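PDB 6Q1I: endoglucanase A from Clostridium longisporum, which hydrolyses internal beta-1,4-glucosidic linkages in cellulose, lichenan and cereal beta-glucans, and also attacks xylan, through a family 5 catalytic domain. Local coordinates for residues H234-Y239 with E328-L333; N251-S256 with A300-T305; N320-N325 with N339-D344. All blocks are in the same frame, centred on the assembly; numbering follows the deposited sequence. Where two conformers were deposited one is given.

Contact 1 of 3, residues H234-Y239 with E328-L333; sequences HAYSPY and ETFGLL
Y236 and F330 join two loops of the barrel: the one that leaves strand 229-234 and a later one that follows strand 314-318. Along the first loop, H234 comes first, its ND1 hydrogen-bonded to NE2 of Q160, a glutamine in this structure at the position of the probable proton donor. A235 stays bound to the barrel, pairing through its backbone with Q284. The chain then folds into an inverse gamma turn centred on Y236, whose side chain points toward F330. Y236 has CG anti to the carbonyl carbon (chi1 -68°); its CA and that of F330 are 10.6 Å apart, and the two side chains fill the gap from both ends. Y236 CE2 lies over a face of the F330 ring, with CD2 close beside it. Y236 CE2 comes 3.5 Å from F330 CZ, and Y236 CD2 is 3.6 Å from F330 CE1. The ring planes are inclined at 48° with centroids 5.0 Å apart, an oblique pair. Beyond the turn, S237 OG hydrogen-bonds E265, and a cis peptide leads into P238, the residue just before helix 239-242. The rings meet through carbon alone, and no hydrogen bond links the two segments. The phenol oxygen of Y236 is left for the active site, where it makes a weak hydrogen bond to NE2 of Q284, the residue at the position of the probable nucleophile, also changed in this structure. The chemistry thus divides the tyrosine in two: its ring carbons pack on F330 and on W317, while its hydroxyl is directed at the catalytic centre.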
# COMPACT_ATOMS: atom_id res chain seq x y z
N HIS A 234 0.87 -6.30 4.06
CA HIS A 234 1.91 -6.37 3.05
C HIS A 234 2.58 -7.73 3.20
O HIS A 234 2.81 -8.19 4.32
CB HIS A 234 2.91 -5.23 3.22
CG HIS A 234 2.28 -3.88 3.09
ND1 HIS A 234 2.91 -2.72 3.44
CD2 HIS A 234 1.05 -3.52 2.65
CE1 HIS A 234 2.10 -1.70 3.24
NE2 HIS A 234 0.97 -2.16 2.76
N ALA A 235 2.85 -8.39 2.08
CA ALA A 235 3.29 -9.78 2.14
C ALA A 235 4.27 -10.04 0.99
O ALA A 235 3.92 -10.57 -0.08
CB ALA A 235 2.11 -10.75 2.12
N TYR A 236 5.52 -9.67 1.22
CA TYR A 236 6.62 -9.94 0.30
C TYR A 236 7.07 -11.38 0.56
O TYR A 236 8.09 -11.65 1.20
CB TYR A 236 7.75 -8.95 0.54
CG TYR A 236 7.43 -7.53 0.15
CD1 TYR A 236 6.88 -6.63 1.07
CD2 TYR A 236 7.69 -7.06 -1.13
CE1 TYR A 236 6.61 -5.33 0.71
CE2 TYR A 236 7.44 -5.77 -1.49
CZ TYR A 236 6.89 -4.90 -0.57
OH TYR A 236 6.66 -3.59 -0.94
N SER A 237 6.29 -12.31 0.02
CA SER A 237 6.42 -13.70 0.41
C SER A 237 6.80 -14.58 -0.77
O SER A 237 6.41 -14.31 -1.91
CB SER A 237 5.08 -14.20 0.97
OG SER A 237 4.74 -13.39 2.09
N PRO A 238 7.60 -15.64 -0.52
CA PRO A 238 8.24 -15.96 0.76
C PRO A 238 9.47 -15.06 0.95
O PRO A 238 10.22 -14.83 -0.00
CB PRO A 238 8.62 -17.43 0.60
CG PRO A 238 8.84 -17.59 -0.90
CD PRO A 238 7.89 -16.64 -1.57
N TYR A 239 9.66 -14.57 2.18
CA TYR A 239 10.62 -13.51 2.48
C TYR A 239 12.03 -13.80 1.95
O TYR A 239 12.67 -12.91 1.36
CB TYR A 239 10.65 -13.29 3.99
CG TYR A 239 11.76 -12.38 4.45
CD1 TYR A 239 11.64 -11.01 4.33
CD2 TYR A 239 12.93 -12.89 4.99
CE1 TYR A 239 12.66 -10.17 4.74
CE2 TYR A 239 13.95 -12.07 5.39
CZ TYR A 239 13.81 -10.71 5.26
OH TYR A 239 14.83 -9.87 5.67
N GLU A 328 16.03 -4.25 -2.63
CA GLU A 328 14.82 -3.45 -2.88
C GLU A 328 14.61 -3.13 -4.36
O GLU A 328 14.00 -2.12 -4.71
CB GLU A 328 14.81 -2.18 -2.02
CG GLU A 328 14.81 -2.48 -0.52
CD GLU A 328 13.51 -3.10 -0.03
OE1 GLU A 328 12.49 -2.38 -0.01
OE2 GLU A 328 13.49 -4.31 0.31
N THR A 329 15.08 -4.01 -5.24
CA THR A 329 14.98 -3.79 -6.68
C THR A 329 13.71 -4.43 -7.24
O THR A 329 13.72 -5.45 -7.93
CB THR A 329 16.24 -4.31 -7.37
OG1 THR A 329 16.53 -5.62 -6.88
CG2 THR A 329 17.40 -3.37 -7.12
N PHE A 330 12.58 -3.77 -6.94
CA PHE A 330 11.25 -4.24 -7.28
C PHE A 330 10.73 -3.68 -8.61
O PHE A 330 9.60 -3.96 -9.00
CB PHE A 330 10.26 -3.87 -6.16
CG PHE A 330 10.49 -4.59 -4.85
CD1 PHE A 330 10.11 -5.91 -4.69
CD2 PHE A 330 11.05 -3.94 -3.76
CE1 PHE A 330 10.29 -6.57 -3.50
CE2 PHE A 330 11.23 -4.60 -2.56
CZ PHE A 330 10.85 -5.92 -2.42
N GLY A 331 11.55 -2.91 -9.32
CA GLY A 331 11.05 -2.19 -10.48
C GLY A 331 10.60 -3.11 -11.60
O GLY A 331 11.28 -4.09 -11.94
N LEU A 332 9.46 -2.76 -12.20
CA LEU A 332 8.94 -3.47 -13.37
C LEU A 332 8.76 -2.58 -14.59
O LEU A 332 9.12 -2.99 -15.70
CB LEU A 332 7.60 -4.16 -13.05
CG LEU A 332 7.67 -5.36 -12.11
CD1 LEU A 332 6.28 -5.96 -11.96
CD2 LEU A 332 8.66 -6.43 -12.60
N LEU A 333 8.19 -1.40 -14.43
CA LEU A 333 8.03 -0.44 -15.53
C LEU A 333 9.18 0.55 -15.50
O LEU A 333 9.39 1.24 -14.50
CB LEU A 333 6.71 0.32 -15.39
CG LEU A 333 6.49 1.42 -16.44
CD1 LEU A 333 6.31 0.80 -17.83
CD2 LEU A 333 5.29 2.28 -16.07

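Contact 2 of 3, residues N251-S256 with A300-T305; sequences NTWGSS and AEYYVT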
# COMPACT_ATOMS: atom_id res chain seq x y z
N ASN A 251 17.06 -17.86 -4.30
CA ASN A 251 16.83 -17.27 -5.61
C ASN A 251 16.02 -18.15 -6.56
O ASN A 251 15.90 -17.81 -7.74
CB ASN A 251 18.14 -16.83 -6.28
CG ASN A 251 19.06 -17.98 -6.61
OD1 ASN A 251 18.72 -19.14 -6.40
ND2 ASN A 251 20.23 -17.67 -7.15
N THR A 252 15.44 -19.24 -6.07
CA THR A 252 14.56 -20.08 -6.86
C THR A 252 13.22 -20.23 -6.14
O THR A 252 13.15 -20.16 -4.91
CB THR A 252 15.18 -21.46 -7.10
OG1 THR A 252 15.48 -22.06 -5.84
CG2 THR A 252 16.45 -21.36 -7.93
N TRP A 253 12.17 -20.44 -6.92
CA TRP A 253 10.82 -20.62 -6.39
C TRP A 253 10.01 -21.47 -7.36
O TRP A 253 10.13 -21.31 -8.58
CB TRP A 253 10.11 -19.26 -6.22
CG TRP A 253 8.85 -19.39 -5.41
CD1 TRP A 253 8.74 -19.23 -4.07
CD2 TRP A 253 7.54 -19.75 -5.89
NE1 TRP A 253 7.44 -19.45 -3.67
CE2 TRP A 253 6.69 -19.76 -4.77
CE3 TRP A 253 7.01 -20.04 -7.15
CZ2 TRP A 253 5.33 -20.08 -4.87
CZ3 TRP A 253 5.67 -20.34 -7.24
CH2 TRP A 253 4.84 -20.37 -6.11
N GLY A 254 9.18 -22.36 -6.81
CA GLY A 254 8.25 -23.11 -7.62
C GLY A 254 7.97 -24.55 -7.23
O GLY A 254 7.26 -25.25 -7.95
N SER A 255 8.51 -25.02 -6.11
CA SER A 255 8.28 -26.40 -5.68
C SER A 255 6.86 -26.56 -5.13
O SER A 255 6.14 -25.59 -4.87
CB SER A 255 9.27 -26.79 -4.59
OG SER A 255 9.00 -26.08 -3.39
N SER A 256 6.48 -27.83 -4.93
CA SER A 256 5.21 -28.13 -4.28
C SER A 256 5.14 -27.50 -2.90
O SER A 256 4.10 -26.96 -2.50
CB SER A 256 5.02 -29.65 -4.19
OG SER A 256 4.84 -30.21 -5.47
N ALA A 300 5.12 -14.74 -9.30
CA ALA A 300 4.15 -13.70 -9.61
C ALA A 300 2.83 -14.30 -10.08
O ALA A 300 1.75 -13.90 -9.62
CB ALA A 300 4.72 -12.76 -10.68
N GLU A 301 2.88 -15.24 -11.02
CA GLU A 301 1.64 -15.82 -11.53
C GLU A 301 0.92 -16.60 -10.44
O GLU A 301 -0.30 -16.46 -10.26
CB GLU A 301 1.88 -16.73 -12.73
CG GLU A 301 0.55 -17.27 -13.26
CD GLU A 301 0.67 -18.27 -14.39
OE1 GLU A 301 1.79 -18.48 -14.90
OE2 GLU A 301 -0.38 -18.82 -14.77
N TYR A 302 1.65 -17.43 -9.71
CA TYR A 302 1.00 -18.27 -8.71
C TYR A 302 0.39 -17.42 -7.61
O TYR A 302 -0.74 -17.66 -7.18
CB TYR A 302 1.99 -19.27 -8.11
CG TYR A 302 1.28 -20.34 -7.33
CD1 TYR A 302 0.88 -21.52 -7.96
CD2 TYR A 302 0.96 -20.17 -5.99
CE1 TYR A 302 0.21 -22.49 -7.27
CE2 TYR A 302 0.29 -21.16 -5.29
CZ TYR A 302 -0.08 -22.31 -5.95
OH TYR A 302 -0.76 -23.31 -5.29
N TYR A 303 1.12 -16.40 -7.17
CA TYR A 303 0.64 -15.51 -6.11
C TYR A 303 -0.66 -14.83 -6.52
O TYR A 303 -1.64 -14.85 -5.77
CB TYR A 303 1.74 -14.50 -5.82
CG TYR A 303 1.64 -13.69 -4.54
CD1 TYR A 303 0.53 -12.90 -4.25
CD2 TYR A 303 2.71 -13.65 -3.65
CE1 TYR A 303 0.47 -12.14 -3.10
CE2 TYR A 303 2.66 -12.87 -2.50
CZ TYR A 303 1.53 -12.13 -2.22
OH TYR A 303 1.45 -11.36 -1.08
N VAL A 304 -0.69 -14.21 -7.70
CA VAL A 304 -1.90 -13.52 -8.12
C VAL A 304 -3.06 -14.49 -8.29
O VAL A 304 -4.19 -14.20 -7.89
CB VAL A 304 -1.65 -12.69 -9.40
CG1 VAL A 304 -2.93 -12.08 -9.89
CG2 VAL A 304 -0.61 -11.61 -9.14
N THR A 305 -2.82 -15.65 -8.90
CA THR A 305 -3.89 -16.64 -9.07
C THR A 305 -4.44 -17.07 -7.72
O THR A 305 -5.65 -17.08 -7.51
CB THR A 305 -3.38 -17.87 -9.83
OG1 THR A 305 -2.89 -17.49 -11.13
CG2 THR A 305 -4.51 -18.87 -10.03
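W253 and Y302 pack together on the outer layer of the (beta/alpha)8 barrel, where the loop leading into helix 256-275 meets helix 293-309. The tight part is small and wholly apolar. The far end of the indole touches the root of the tyrosine side chain: W253 CH2 lies 3.7 Å from Y302 CB and 3.8 Å from Y302 CG, with W253 CZ3 at 3.9 Å from Y302 CB. The two side chains cross at about a right angle, and the ring planes are 51° apart, an oblique pair with centroids separated by 5.8 Å. W253 has CG anti to its own N (chi1 -168°), which extends the indole from the loop toward the helix. It is buried, being packed also on L299 of the same helix, on K259 of helix 256-275, and against the ring of F241. The other side of the contact is looser. T252, just before the tryptophan, and S256, three residues after it, are exposed and make no contact with 300-305, although T252 touches S295 earlier in the same helix. Y302 is only partly buried and directs its hydroxyl to D263 OD2 of helix 256-275. E301, next to it, turns to another helix and forms a salt bridge with R351 of 343-356. Where the loop gives way to helix 256-275, S255 occupies the N-cap, and its OG accepts a hydrogen bond from the backbone N of D258.

Contact 3 of 3, residues N320-N325 with N339-D344; sequences NYAETN and NWYFSD
The side-chain oxygen OD1 of N320 is gripped by two donors, the hydroxyl of Y341 and the backbone N of R335. Y341 OH gives its proton to N320 OD1 over 2.7 Å, approaching from above the amide plane, 53° out of it, with a C=O...O angle of 123°. OD1 itself lies at the edge of the tyrosine ring, near its plane. The other end of the amide, ND2, bonds N53 OD1, which fixes the rotation of the group. A water extends the polar side: it accepts from A322 N at 2.9 Å and donates weakly to Y341 OH at 3.4 Å. Next to these polar groups the contact is apolar. The methyl of A322 sits over a face of the Y341 ring in a CH-pi contact, CB 3.7 Å from the ring centroid and 16° off the normal, and also lies 4.1 Å from F342 CE2. This surface contact draws the loop after strand 314-318 onto the start of the C-terminal helix 343-356, with F342 at the N-cap. W340 packs on K63, I64 and A67 of helix 58-67, and F342 forms a cation-pi pair with R296 of helix 293-309.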
# COMPACT_ATOMS: atom_id res chain seq x y z
N ASN A 320 10.54 1.58 -9.51
CA ASN A 320 11.32 1.96 -10.68
C ASN A 320 12.81 1.69 -10.49
O ASN A 320 13.64 2.30 -11.17
CB ASN A 320 11.05 3.41 -11.08
CG ASN A 320 11.65 3.80 -12.42
OD1 ASN A 320 11.63 3.03 -13.40
ND2 ASN A 320 12.16 5.02 -12.49
N TYR A 321 13.17 0.76 -9.61
CA TYR A 321 14.56 0.44 -9.31
C TYR A 321 14.78 -1.04 -9.59
O TYR A 321 14.20 -1.90 -8.91
CB TYR A 321 14.89 0.79 -7.85
CG TYR A 321 16.34 0.60 -7.44
CD1 TYR A 321 17.38 1.08 -8.23
CD2 TYR A 321 16.66 -0.04 -6.25
CE1 TYR A 321 18.70 0.90 -7.85
CE2 TYR A 321 17.98 -0.21 -5.86
CZ TYR A 321 19.00 0.27 -6.66
OH TYR A 321 20.31 0.09 -6.28
N ALA A 322 15.62 -1.35 -10.58
CA ALA A 322 15.73 -2.72 -11.07
C ALA A 322 17.17 -3.18 -11.22
O ALA A 322 17.42 -4.19 -11.90
CB ALA A 322 14.98 -2.87 -12.40
N GLU A 323 18.11 -2.51 -10.57
CA GLU A 323 19.52 -2.83 -10.75
C GLU A 323 19.83 -4.25 -10.26
O GLU A 323 19.42 -4.66 -9.18
CB GLU A 323 20.39 -1.81 -10.01
CG GLU A 323 20.41 -0.45 -10.68
CD GLU A 323 20.97 -0.51 -12.09
OE1 GLU A 323 22.10 -1.02 -12.26
OE2 GLU A 323 20.28 -0.05 -13.03
N THR A 324 20.54 -5.00 -11.09
CA THR A 324 20.81 -6.39 -10.76
C THR A 324 21.56 -6.50 -9.44
O THR A 324 22.48 -5.73 -9.16
CB THR A 324 21.64 -7.01 -11.88
OG1 THR A 324 21.76 -8.42 -11.65
CG2 THR A 324 23.04 -6.37 -11.92
N ASN A 325 21.12 -7.46 -8.61
CA ASN A 325 21.81 -7.88 -7.39
C ASN A 325 21.90 -6.79 -6.32
O ASN A 325 22.77 -6.84 -5.45
CB ASN A 325 23.20 -8.45 -7.69
CG ASN A 325 23.14 -9.70 -8.57
OD1 ASN A 325 22.29 -10.58 -8.37
ND2 ASN A 325 24.04 -9.78 -9.53
N ASN A 339 9.13 1.16 -21.43
CA ASN A 339 9.31 -0.28 -21.62
C ASN A 339 9.38 -0.94 -20.24
O ASN A 339 9.60 -0.29 -19.23
CB ASN A 339 10.60 -0.57 -22.39
CG ASN A 339 10.57 -0.05 -23.82
OD1 ASN A 339 9.53 -0.04 -24.48
ND2 ASN A 339 11.73 0.38 -24.31
N TRP A 340 9.22 -2.26 -20.22
CA TRP A 340 9.28 -3.02 -18.98
C TRP A 340 10.71 -3.47 -18.72
O TRP A 340 11.41 -3.92 -19.63
CB TRP A 340 8.36 -4.25 -19.04
CG TRP A 340 6.98 -3.88 -19.38
CD1 TRP A 340 6.42 -3.89 -20.62
CD2 TRP A 340 5.97 -3.41 -18.49
NE1 TRP A 340 5.13 -3.45 -20.56
CE2 TRP A 340 4.82 -3.15 -19.26
CE3 TRP A 340 5.92 -3.19 -17.11
CZ2 TRP A 340 3.65 -2.67 -18.70
CZ3 TRP A 340 4.74 -2.72 -16.56
CH2 TRP A 340 3.62 -2.47 -17.36
N TYR A 341 11.15 -3.35 -17.47
CA TYR A 341 12.41 -3.96 -17.07
C TYR A 341 12.35 -5.48 -17.22
O TYR A 341 13.33 -6.12 -17.61
CB TYR A 341 12.73 -3.62 -15.61
CG TYR A 341 13.03 -2.18 -15.30
CD1 TYR A 341 14.19 -1.57 -15.77
CD2 TYR A 341 12.17 -1.44 -14.50
CE1 TYR A 341 14.47 -0.25 -15.46
CE2 TYR A 341 12.45 -0.12 -14.18
CZ TYR A 341 13.59 0.47 -14.67
OH TYR A 341 13.87 1.78 -14.36
N PHE A 342 11.19 -6.08 -16.88
CA PHE A 342 10.97 -7.52 -16.91
C PHE A 342 9.56 -7.78 -17.45
O PHE A 342 8.60 -7.97 -16.70
CB PHE A 342 11.16 -8.14 -15.52
CG PHE A 342 12.54 -7.93 -14.97
CD1 PHE A 342 13.59 -8.71 -15.41
CD2 PHE A 342 12.79 -6.94 -14.03
CE1 PHE A 342 14.87 -8.51 -14.94
CE2 PHE A 342 14.08 -6.73 -13.56
CZ PHE A 342 15.11 -7.52 -14.02
N SER A 343 9.43 -7.79 -18.78
CA SER A 343 8.13 -8.06 -19.37
C SER A 343 7.58 -9.42 -18.95
O SER A 343 6.37 -9.58 -18.85
CB SER A 343 8.20 -7.93 -20.90
OG SER A 343 9.09 -8.88 -21.44
N ASP A 344 8.46 -10.40 -18.71
CA ASP A 344 7.98 -11.73 -18.32
C ASP A 344 7.28 -11.70 -16.97
O ASP A 344 6.34 -12.47 -16.73
CB ASP A 344 9.13 -12.75 -18.27
CG ASP A 344 9.66 -13.13 -19.65
OD1 ASP A 344 8.98 -12.91 -20.67
OD2 ASP A 344 10.78 -13.69 -19.69
O HOH W 1 16.39 0.80 -12.38

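In the fold
All three contacts lie on the same side of the chain's centre and involve the last part of the barrel, from strand 229-234 to helix 343-356. Contact 2 is nested within the loop that contact 1 closes, whereas contacts 1 and 3 alternate along the chain. Contact 1 is central: its centre lies about 13 Å from that of contact 2 and about 12 Å from that of contact 3, whose own centres are about 18 Å apart. A probable hydrogen bond from Y303 OH to A235 O ties it to contact 2, and backbone bonds G331 N to Y321 O and Y341 N to L332 O tie it to contact 3. The loop carrying Y236, beside the probable catalytic positions, is thereby linked to helix 293-309.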